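Local atomic coordinates of arginase (Thermus thermophilus, PDB entry 2EF5), a protein that probably hydrolyses L-arginine to L-ornithine and urea, using two manganese ions bound in each subunit. Residues D95-A104 against V134-L142; A104-V114 against V153-V162. All coordinates share one frame; numbering follows the deposited sequence.

Contact 1 of 2, residues D95-A104 against V134-L142; sequences DHSLSMGSVA and VHGMPLAVL. With MN (manganese (II) ion), chain H.
Met-100 and Leu-142 carry the packing of residues 95-104 against residues 134-142, two pieces of the arginase alpha/beta fold that both lean on Trp-116 of strand 113-117 in the central parallel sheet. The axes of helix 99-104 and helix 138-142 come within 9.3 Å at a crossing angle of -41°, and the helices mesh by their side chains.

Met-100 does most of the apolar work. Met-100 CG lies 3.8 Å from Pro-138 CB, and its SD rests 3.7 Å from Val-141 CG1. The bend at the last torsion (chi3 -69°) then turns Met-100 CE back to within 4.0 Å of Val-134 CG1, so one side chain touches three residues of the facing segment. Leu-142 is a knob in a hole made by Ser-99, Met-100, Val-103 and Ala-104; its CD2 meets Val-103 CB at 3.6 Å, while CD1 lies against Val-103 CG2 and the backbone oxygen of Ser-99. Ile-69 of helix 66-81 and Leu-150 and Phe-154 of helix 148-154 also touch this core.

At the other end polar oxygens lie against carbon atoms, in contact but not hydrogen-bonded. Asp-95 OD1 lies 3.7 Å from His-135 CD2, carboxylate and imidazole planes inclined by 33°, while OD2 is hydrogen-bonded to the backbone N of Leu-12. The carbonyl oxygen of His-96 abuts the proline ring, 3.7 Å from Pro-138 CB.

Metal binding gives the contact its place in the active site. The imidazole of His-96 stacks on Trp-116, and its NE2 is hydrogen-bonded to Ser-215 OG, a second-shell link that helps fix the ring's rotation. Together with Asp-118, Asp-122 and Asp-217, His-96 binds one manganese ion, its ND1 bonded to the metal at 2.2 Å.

Contact 2 of 2, residues A104-V114 against V153-V162; sequences AGAARGRRVGV and VFRAVDPKDV
Val-114 and Val-162 pair in parallel register, with Val-114 N donating to Asp-161 O (2.8 Å, 163°), where strands 113-117 and 162-167 start side by side. Helices 138-142 and 148-154 lie between these neighbouring strands in the chain, which makes the unit a beta-alpha-beta crossover.

Nearer the surface, the extended chain of Arg-111 brings its guanidinium side-on to Asp-161 in a two-bond salt bridge. Arg-111 NE meets Asp-161 OD2 at 2.9 Å from above the carboxylate plane (39° out of it), whereas Arg-111 NH2 reaches the syn lone pair of Asp-161 OD1 at 2.8 Å. Asp-161 OD2 also accepts from a water (water O 2.6 Å away), which in turn accepts the backbone N-H of Asp-158. An alanine in place of Asp-161 is likely to leave the guanidinium of Arg-111 without its counter-charge and freer to turn, and that water without one of its acceptors.

Deeper in, with Val-157 chi1 at 68°, CG1 sits between backbone N and carbonyl carbon and CG2 packs 3.8 Å from Val-114 CG2, also against the carbonyl oxygen of Val-112. Where helix 99-107 passes the end of helix 148-154, the methyls of Ala-104 and Ala-156 meet, CB to CB, at 3.9 Å.

How the contacts relate
Contacts 1 and 2 have centres about 11 Å apart and share Ala-104 on helix 99-107; their segments alternate along the chain. The junction is Leu-142 of contact 1, whose backbone O lies 2.9 Å from Ala-156 N and 3.0 Å from Val-157 N of contact 2, both probable hydrogen bonds. Phe-154 adds packing there, its CD1 3.4 Å from Met-100 O. Only contact 1 supplies a metal ligand, His-96; in contact 2 the Val-114 side chain is about 11 Å from a manganese ion. Strand 113-117, which starts in contact 2, runs on past Trp-116 toward the metal site, with the ligand Asp-118 just beyond its end.

Contact 1 of 2, residues D95-A104 against V134-L142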
loop_
_atom_site.group_PDB
_atom_site.type_symbol
_atom_site.label_atom_id
_atom_site.label_comp_id
_atom_site.label_asym_id
_atom_site.label_seq_id
_atom_site.Cartn_x
_atom_site.Cartn_y
_atom_site.Cartn_z
ATOM N N ASP A 95 12.603 -8.262 -38.902
ATOM C CA ASP A 95 11.818 -7.370 -38.054
ATOM C C ASP A 95 10.517 -7.954 -37.543
ATOM O O ASP A 95 9.800 -8.633 -38.275
ATOM C CB ASP A 95 11.456 -6.081 -38.802
ATOM C CG ASP A 95 12.663 -5.334 -39.305
ATOM O OD1 ASP A 95 13.679 -5.297 -38.582
ATOM O OD2 ASP A 95 12.584 -4.767 -40.417
ATOM N N HIS A 96 10.192 -7.636 -36.295
ATOM C CA HIS A 96 8.947 -8.096 -35.696
ATOM C C HIS A 96 7.767 -7.406 -36.385
ATOM O O HIS A 96 6.612 -7.777 -36.179
ATOM C CB HIS A 96 8.929 -7.776 -34.202
ATOM C CG HIS A 96 8.115 -8.750 -33.404
ATOM N ND1 HIS A 96 8.300 -8.922 -32.044
ATOM C CD2 HIS A 96 7.176 -9.632 -33.780
ATOM C CE1 HIS A 96 7.502 -9.889 -31.630
ATOM N NE2 HIS A 96 6.808 -10.341 -32.652
ATOM N N SER A 97 8.068 -6.395 -37.195
ATOM C CA SER A 97 7.044 -5.657 -37.935
ATOM C C SER A 97 6.222 -6.614 -38.785
ATOM O O SER A 97 5.050 -6.367 -39.039
ATOM C CB SER A 97 7.689 -4.618 -38.857
ATOM O OG SER A 97 8.415 -3.648 -38.126
ATOM N N LEU A 98 6.845 -7.705 -39.226
ATOM C CA LEU A 98 6.163 -8.696 -40.056
ATOM C C LEU A 98 4.915 -9.258 -39.387
ATOM O O LEU A 98 4.008 -9.747 -40.064
ATOM C CB LEU A 98 7.120 -9.844 -40.410
ATOM C CG LEU A 98 7.588 -10.756 -39.269
ATOM C CD1 LEU A 98 6.504 -11.764 -38.905
ATOM C CD2 LEU A 98 8.840 -11.496 -39.716
ATOM N N SER A 99 4.861 -9.186 -38.060
ATOM C CA SER A 99 3.707 -9.710 -37.337
ATOM C C SER A 99 2.398 -8.999 -37.663
ATOM O O SER A 99 1.328 -9.569 -37.458
ATOM C CB SER A 99 3.954 -9.678 -35.824
ATOM O OG SER A 99 4.920 -10.661 -35.457
ATOM N N MET A 100 2.473 -7.768 -38.166
ATOM C CA MET A 100 1.253 -7.053 -38.519
ATOM C C MET A 100 0.564 -7.857 -39.613
ATOM O O MET A 100 -0.658 -7.977 -39.638
ATOM C CB MET A 100 1.573 -5.645 -39.031
ATOM C CG MET A 100 2.192 -4.721 -37.997
ATOM S SD MET A 100 2.457 -3.039 -38.622
ATOM C CE MET A 100 3.758 -3.311 -39.796
ATOM N N GLY A 101 1.366 -8.409 -40.513
ATOM C CA GLY A 101 0.823 -9.207 -41.596
ATOM C C GLY A 101 0.572 -10.657 -41.213
ATOM O O GLY A 101 -0.421 -11.249 -41.643
ATOM N N SER A 102 1.453 -11.239 -40.399
ATOM C CA SER A 102 1.282 -12.638 -40.018
ATOM C C SER A 102 0.055 -12.871 -39.149
ATOM O O SER A 102 -0.721 -13.794 -39.413
ATOM C CB SER A 102 2.534 -13.180 -39.312
ATOM O OG SER A 102 2.719 -12.595 -38.040
ATOM N N VAL A 103 -0.139 -12.037 -38.130
ATOM C CA VAL A 103 -1.287 -12.195 -37.245
ATOM C C VAL A 103 -2.593 -11.937 -37.985
ATOM O O VAL A 103 -3.521 -12.737 -37.901
ATOM C CB VAL A 103 -1.195 -11.252 -36.018
ATOM C CG1 VAL A 103 -2.435 -11.409 -35.140
ATOM C CG2 VAL A 103 0.055 -11.584 -35.205
ATOM N N ALA A 104 -2.652 -10.828 -38.720
ATOM C CA ALA A 104 -3.846 -10.474 -39.482
ATOM C C ALA A 104 -4.167 -11.559 -40.504
ATOM O O ALA A 104 -5.328 -11.908 -40.710
ATOM C CB ALA A 104 -3.641 -9.136 -40.188
ATOM N N VAL A 134 9.277 1.221 -36.922
ATOM C CA VAL A 134 7.997 0.544 -37.025
ATOM C C VAL A 134 8.009 -0.800 -36.298
ATOM O O VAL A 134 6.990 -1.219 -35.751
ATOM C CB VAL A 134 7.604 0.314 -38.500
ATOM C CG1 VAL A 134 6.288 -0.457 -38.575
ATOM C CG2 VAL A 134 7.471 1.659 -39.216
ATOM N N HIS A 135 9.157 -1.476 -36.278
ATOM C CA HIS A 135 9.224 -2.765 -35.603
ATOM C C HIS A 135 9.037 -2.640 -34.094
ATOM O O HIS A 135 9.108 -3.628 -33.360
ATOM C CB HIS A 135 10.529 -3.501 -35.950
ATOM C CG HIS A 135 11.773 -2.690 -35.753
ATOM N ND1 HIS A 135 12.217 -2.293 -34.510
ATOM C CD2 HIS A 135 12.705 -2.262 -36.641
ATOM C CE1 HIS A 135 13.371 -1.661 -34.640
ATOM N NE2 HIS A 135 13.689 -1.630 -35.922
ATOM N N GLY A 136 8.776 -1.418 -33.643
ATOM C CA GLY A 136 8.541 -1.177 -32.232
ATOM C C GLY A 136 7.081 -0.808 -32.027
ATOM O O GLY A 136 6.692 -0.347 -30.957
ATOM N N MET A 137 6.262 -1.019 -33.059
ATOM C CA MET A 137 4.835 -0.691 -32.998
ATOM C C MET A 137 3.860 -1.770 -33.508
ATOM O O MET A 137 2.648 -1.574 -33.435
ATOM C CB MET A 137 4.551 0.583 -33.812
ATOM C CG MET A 137 5.703 1.563 -33.939
ATOM S SD MET A 137 5.309 2.925 -35.078
ATOM C CE MET A 137 6.201 4.272 -34.304
ATOM N N PRO A 138 4.360 -2.922 -33.995
ATOM C CA PRO A 138 3.425 -3.936 -34.502
ATOM C C PRO A 138 2.268 -4.397 -33.622
ATOM O O PRO A 138 1.155 -4.567 -34.116
ATOM C CB PRO A 138 4.347 -5.088 -34.901
ATOM C CG PRO A 138 5.448 -4.986 -33.910
ATOM C CD PRO A 138 5.716 -3.494 -33.882
ATOM N N LEU A 139 2.521 -4.622 -32.335
ATOM C CA LEU A 139 1.453 -5.083 -31.458
ATOM C C LEU A 139 0.407 -3.994 -31.274
ATOM O O LEU A 139 -0.777 -4.282 -31.166
ATOM C CB LEU A 139 2.006 -5.522 -30.097
ATOM C CG LEU A 139 0.993 -6.193 -29.151
ATOM C CD1 LEU A 139 0.269 -7.322 -29.872
ATOM C CD2 LEU A 139 1.714 -6.736 -27.927
ATOM N N ALA A 140 0.848 -2.742 -31.229
ATOM C CA ALA A 140 -0.084 -1.627 -31.085
ATOM C C ALA A 140 -0.963 -1.624 -32.330
ATOM O O ALA A 140 -2.186 -1.653 -32.237
ATOM C CB ALA A 140 0.674 -0.316 -30.968
ATOM N N VAL A 141 -0.327 -1.611 -33.498
ATOM C CA VAL A 141 -1.044 -1.619 -34.769
ATOM C C VAL A 141 -2.072 -2.750 -34.801
ATOM O O VAL A 141 -3.246 -2.527 -35.100
ATOM C CB VAL A 141 -0.068 -1.803 -35.956
ATOM C CG1 VAL A 141 -0.844 -2.004 -37.250
ATOM C CG2 VAL A 141 0.838 -0.593 -36.071
ATOM N N LEU A 142 -1.632 -3.966 -34.499
ATOM C CA LEU A 142 -2.535 -5.110 -34.497
ATOM C C LEU A 142 -3.711 -4.857 -33.567
ATOM O O LEU A 142 -4.811 -5.364 -33.793
ATOM C CB LEU A 142 -1.800 -6.377 -34.052
ATOM C CG LEU A 142 -0.849 -6.992 -35.079
ATOM C CD1 LEU A 142 0.047 -8.022 -34.400
ATOM C CD2 LEU A 142 -1.657 -7.646 -36.206
HETATM MN MN MN H . 9.504 -7.642 -30.715
#

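Contact 2 of 2, residues A104-V114 against V153-V162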
loop_
_atom_site.group_PDB
_atom_site.type_symbol
_atom_site.label_atom_id
_atom_site.label_comp_id
_atom_site.label_asym_id
_atom_site.label_seq_id
_atom_site.Cartn_x
_atom_site.Cartn_y
_atom_site.Cartn_z
ATOM N N ALA A 104 -2.652 -10.828 -38.720
ATOM C CA ALA A 104 -3.846 -10.474 -39.482
ATOM C C ALA A 104 -4.167 -11.559 -40.504
ATOM O O ALA A 104 -5.328 -11.908 -40.710
ATOM C CB ALA A 104 -3.641 -9.136 -40.188
ATOM N N GLY A 105 -3.131 -12.092 -41.141
ATOM C CA GLY A 105 -3.332 -13.127 -42.136
ATOM C C GLY A 105 -3.731 -14.459 -41.532
ATOM O O GLY A 105 -4.676 -15.091 -42.000
ATOM N N ALA A 106 -3.019 -14.882 -40.489
ATOM C CA ALA A 106 -3.294 -16.156 -39.820
ATOM C C ALA A 106 -4.619 -16.172 -39.060
ATOM O O ALA A 106 -5.180 -17.238 -38.809
ATOM C CB ALA A 106 -2.143 -16.505 -38.860
ATOM N N ALA A 107 -5.111 -14.996 -38.691
ATOM C CA ALA A 107 -6.360 -14.891 -37.950
ATOM C C ALA A 107 -7.558 -15.306 -38.799
ATOM O O ALA A 107 -8.574 -15.766 -38.272
ATOM C CB ALA A 107 -6.546 -13.469 -37.445
ATOM N N ARG A 108 -7.440 -15.132 -40.111
ATOM C CA ARG A 108 -8.512 -15.497 -41.030
ATOM C C ARG A 108 -9.839 -14.826 -40.701
ATOM O O ARG A 108 -10.898 -15.432 -40.840
ATOM C CB ARG A 108 -8.707 -17.015 -41.037
ATOM C CG ARG A 108 -7.514 -17.766 -41.565
ATOM C CD ARG A 108 -7.830 -19.219 -41.832
ATOM N NE ARG A 108 -6.808 -19.790 -42.697
ATOM C CZ ARG A 108 -6.526 -19.322 -43.908
ATOM N NH1 ARG A 108 -7.199 -18.287 -44.391
ATOM N NH2 ARG A 108 -5.557 -19.866 -44.624
ATOM N N GLY A 109 -9.780 -13.577 -40.253
ATOM C CA GLY A 109 -10.999 -12.858 -39.933
ATOM C C GLY A 109 -11.696 -13.266 -38.649
ATOM O O GLY A 109 -12.692 -12.653 -38.270
ATOM N N ARG A 110 -11.189 -14.290 -37.971
ATOM C CA ARG A 110 -11.810 -14.726 -36.728
ATOM C C ARG A 110 -11.066 -14.193 -35.510
ATOM O O ARG A 110 -9.932 -13.726 -35.616
ATOM C CB ARG A 110 -11.885 -16.258 -36.671
ATOM C CG ARG A 110 -12.623 -16.810 -35.442
ATOM C CD ARG A 110 -13.917 -16.034 -35.132
ATOM N NE ARG A 110 -14.846 -16.000 -36.260
ATOM C CZ ARG A 110 -15.577 -17.032 -36.667
ATOM N NH1 ARG A 110 -15.496 -18.195 -36.036
ATOM N NH2 ARG A 110 -16.388 -16.907 -37.711
ATOM N N ARG A 111 -11.720 -14.260 -34.357
ATOM C CA ARG A 111 -11.147 -13.789 -33.107
ATOM C C ARG A 111 -10.049 -14.741 -32.638
ATOM O O ARG A 111 -10.293 -15.928 -32.438
ATOM C CB ARG A 111 -12.240 -13.699 -32.040
ATOM C CG ARG A 111 -11.773 -13.151 -30.706
ATOM C CD ARG A 111 -12.852 -13.273 -29.644
ATOM N NE ARG A 111 -12.409 -12.737 -28.361
ATOM C CZ ARG A 111 -13.088 -12.852 -27.224
ATOM N NH1 ARG A 111 -14.251 -13.492 -27.201
ATOM N NH2 ARG A 111 -12.603 -12.323 -26.110
ATOM N N VAL A 112 -8.839 -14.223 -32.464
ATOM C CA VAL A 112 -7.725 -15.052 -32.014
ATOM C C VAL A 112 -6.997 -14.406 -30.846
ATOM O O VAL A 112 -6.952 -13.182 -30.735
ATOM C CB VAL A 112 -6.690 -15.281 -33.145
ATOM C CG1 VAL A 112 -7.360 -15.939 -34.347
ATOM C CG2 VAL A 112 -6.052 -13.952 -33.539
ATOM N N GLY A 113 -6.440 -15.234 -29.971
ATOM C CA GLY A 113 -5.691 -14.707 -28.846
ATOM C C GLY A 113 -4.250 -14.561 -29.305
ATOM O O GLY A 113 -3.786 -15.337 -30.139
ATOM N N VAL A 114 -3.542 -13.566 -28.783
ATOM C CA VAL A 114 -2.152 -13.352 -29.169
ATOM C C VAL A 114 -1.224 -13.421 -27.965
ATOM O O VAL A 114 -1.372 -12.661 -27.014
ATOM C CB VAL A 114 -1.965 -11.976 -29.850
ATOM C CG1 VAL A 114 -0.472 -11.730 -30.160
ATOM C CG2 VAL A 114 -2.792 -11.913 -31.127
ATOM N N VAL A 153 -5.307 -1.827 -42.496
ATOM C CA VAL A 153 -5.205 -3.154 -43.087
ATOM C C VAL A 153 -4.658 -4.235 -42.155
ATOM O O VAL A 153 -4.734 -5.422 -42.479
ATOM C CB VAL A 153 -4.333 -3.133 -44.362
ATOM C CG1 VAL A 153 -5.032 -2.340 -45.458
ATOM C CG2 VAL A 153 -2.970 -2.529 -44.053
ATOM N N PHE A 154 -4.117 -3.846 -41.004
ATOM C CA PHE A 154 -3.563 -4.838 -40.086
ATOM C C PHE A 154 -4.239 -4.985 -38.727
ATOM O O PHE A 154 -3.904 -5.905 -37.975
ATOM C CB PHE A 154 -2.067 -4.590 -39.888
ATOM C CG PHE A 154 -1.276 -4.616 -41.167
ATOM C CD1 PHE A 154 -1.400 -5.681 -42.047
ATOM C CD2 PHE A 154 -0.432 -3.561 -41.505
ATOM C CE1 PHE A 154 -0.702 -5.697 -43.246
ATOM C CE2 PHE A 154 0.273 -3.566 -42.702
ATOM C CZ PHE A 154 0.139 -4.634 -43.575
ATOM N N ARG A 155 -5.178 -4.103 -38.390
ATOM C CA ARG A 155 -5.862 -4.233 -37.105
ATOM C C ARG A 155 -6.453 -5.639 -37.135
ATOM O O ARG A 155 -7.117 -6.009 -38.106
ATOM C CB ARG A 155 -6.978 -3.188 -36.968
ATOM C CG ARG A 155 -7.667 -3.186 -35.603
ATOM C CD ARG A 155 -8.603 -1.988 -35.436
ATOM N NE ARG A 155 -9.756 -2.039 -36.334
ATOM C CZ ARG A 155 -10.791 -2.860 -36.183
ATOM N NH1 ARG A 155 -10.824 -3.708 -35.163
ATOM N NH2 ARG A 155 -11.795 -2.834 -37.054
ATOM N N ALA A 156 -6.210 -6.438 -36.101
ATOM C CA ALA A 156 -6.736 -7.796 -36.124
ATOM C C ALA A 156 -6.991 -8.448 -34.773
ATOM O O ALA A 156 -7.461 -9.583 -34.717
ATOM C CB ALA A 156 -5.814 -8.685 -36.957
ATOM N N VAL A 157 -6.692 -7.754 -33.684
ATOM C CA VAL A 157 -6.926 -8.344 -32.375
ATOM C C VAL A 157 -7.412 -7.321 -31.364
ATOM O O VAL A 157 -7.042 -6.150 -31.426
ATOM C CB VAL A 157 -5.647 -9.002 -31.816
ATOM C CG1 VAL A 157 -4.619 -7.936 -31.486
ATOM C CG2 VAL A 157 -5.976 -9.829 -30.576
ATOM N N ASP A 158 -8.253 -7.768 -30.438
ATOM C CA ASP A 158 -8.761 -6.893 -29.395
ATOM C C ASP A 158 -7.698 -6.895 -28.302
ATOM O O ASP A 158 -7.208 -7.954 -27.921
ATOM C CB ASP A 158 -10.077 -7.438 -28.836
ATOM C CG ASP A 158 -10.724 -6.496 -27.834
ATOM O OD1 ASP A 158 -10.066 -6.120 -26.840
ATOM O OD2 ASP A 158 -11.901 -6.128 -28.043
ATOM N N PRO A 159 -7.332 -5.713 -27.787
ATOM C CA PRO A 159 -6.319 -5.594 -26.733
ATOM C C PRO A 159 -6.538 -6.568 -25.581
ATOM O O PRO A 159 -5.586 -6.988 -24.922
ATOM C CB PRO A 159 -6.458 -4.139 -26.285
ATOM C CG PRO A 159 -6.875 -3.444 -27.537
ATOM C CD PRO A 159 -7.902 -4.394 -28.118
ATOM N N LYS A 160 -7.794 -6.927 -25.340
ATOM C CA LYS A 160 -8.122 -7.834 -24.252
ATOM C C LYS A 160 -7.811 -9.291 -24.564
ATOM O O LYS A 160 -7.856 -10.138 -23.672
ATOM C CB LYS A 160 -9.597 -7.673 -23.861
ATOM C CG LYS A 160 -9.912 -6.280 -23.309
ATOM C CD LYS A 160 -11.336 -6.173 -22.774
ATOM C CE LYS A 160 -11.564 -4.819 -22.114
ATOM N NZ LYS A 160 -12.931 -4.702 -21.523
ATOM N N ASP A 161 -7.500 -9.584 -25.824
ATOM C CA ASP A 161 -7.163 -10.945 -26.216
ATOM C C ASP A 161 -5.659 -11.033 -26.472
ATOM O O ASP A 161 -5.189 -11.901 -27.208
ATOM C CB ASP A 161 -7.933 -11.363 -27.470
ATOM C CG ASP A 161 -9.438 -11.363 -27.260
ATOM O OD1 ASP A 161 -9.881 -11.792 -26.176
ATOM O OD2 ASP A 161 -10.177 -10.952 -28.182
ATOM N N VAL A 162 -4.912 -10.122 -25.852
ATOM C CA VAL A 162 -3.459 -10.079 -25.991
ATOM C C VAL A 162 -2.783 -10.266 -24.635
ATOM O O VAL A 162 -3.232 -9.732 -23.627
ATOM C CB VAL A 162 -2.976 -8.728 -26.578
ATOM C CG1 VAL A 162 -1.436 -8.655 -26.543
ATOM C CG2 VAL A 162 -3.478 -8.566 -28.014
HETATM O O HOH W 1 -9.131 -10.487 -30.560
#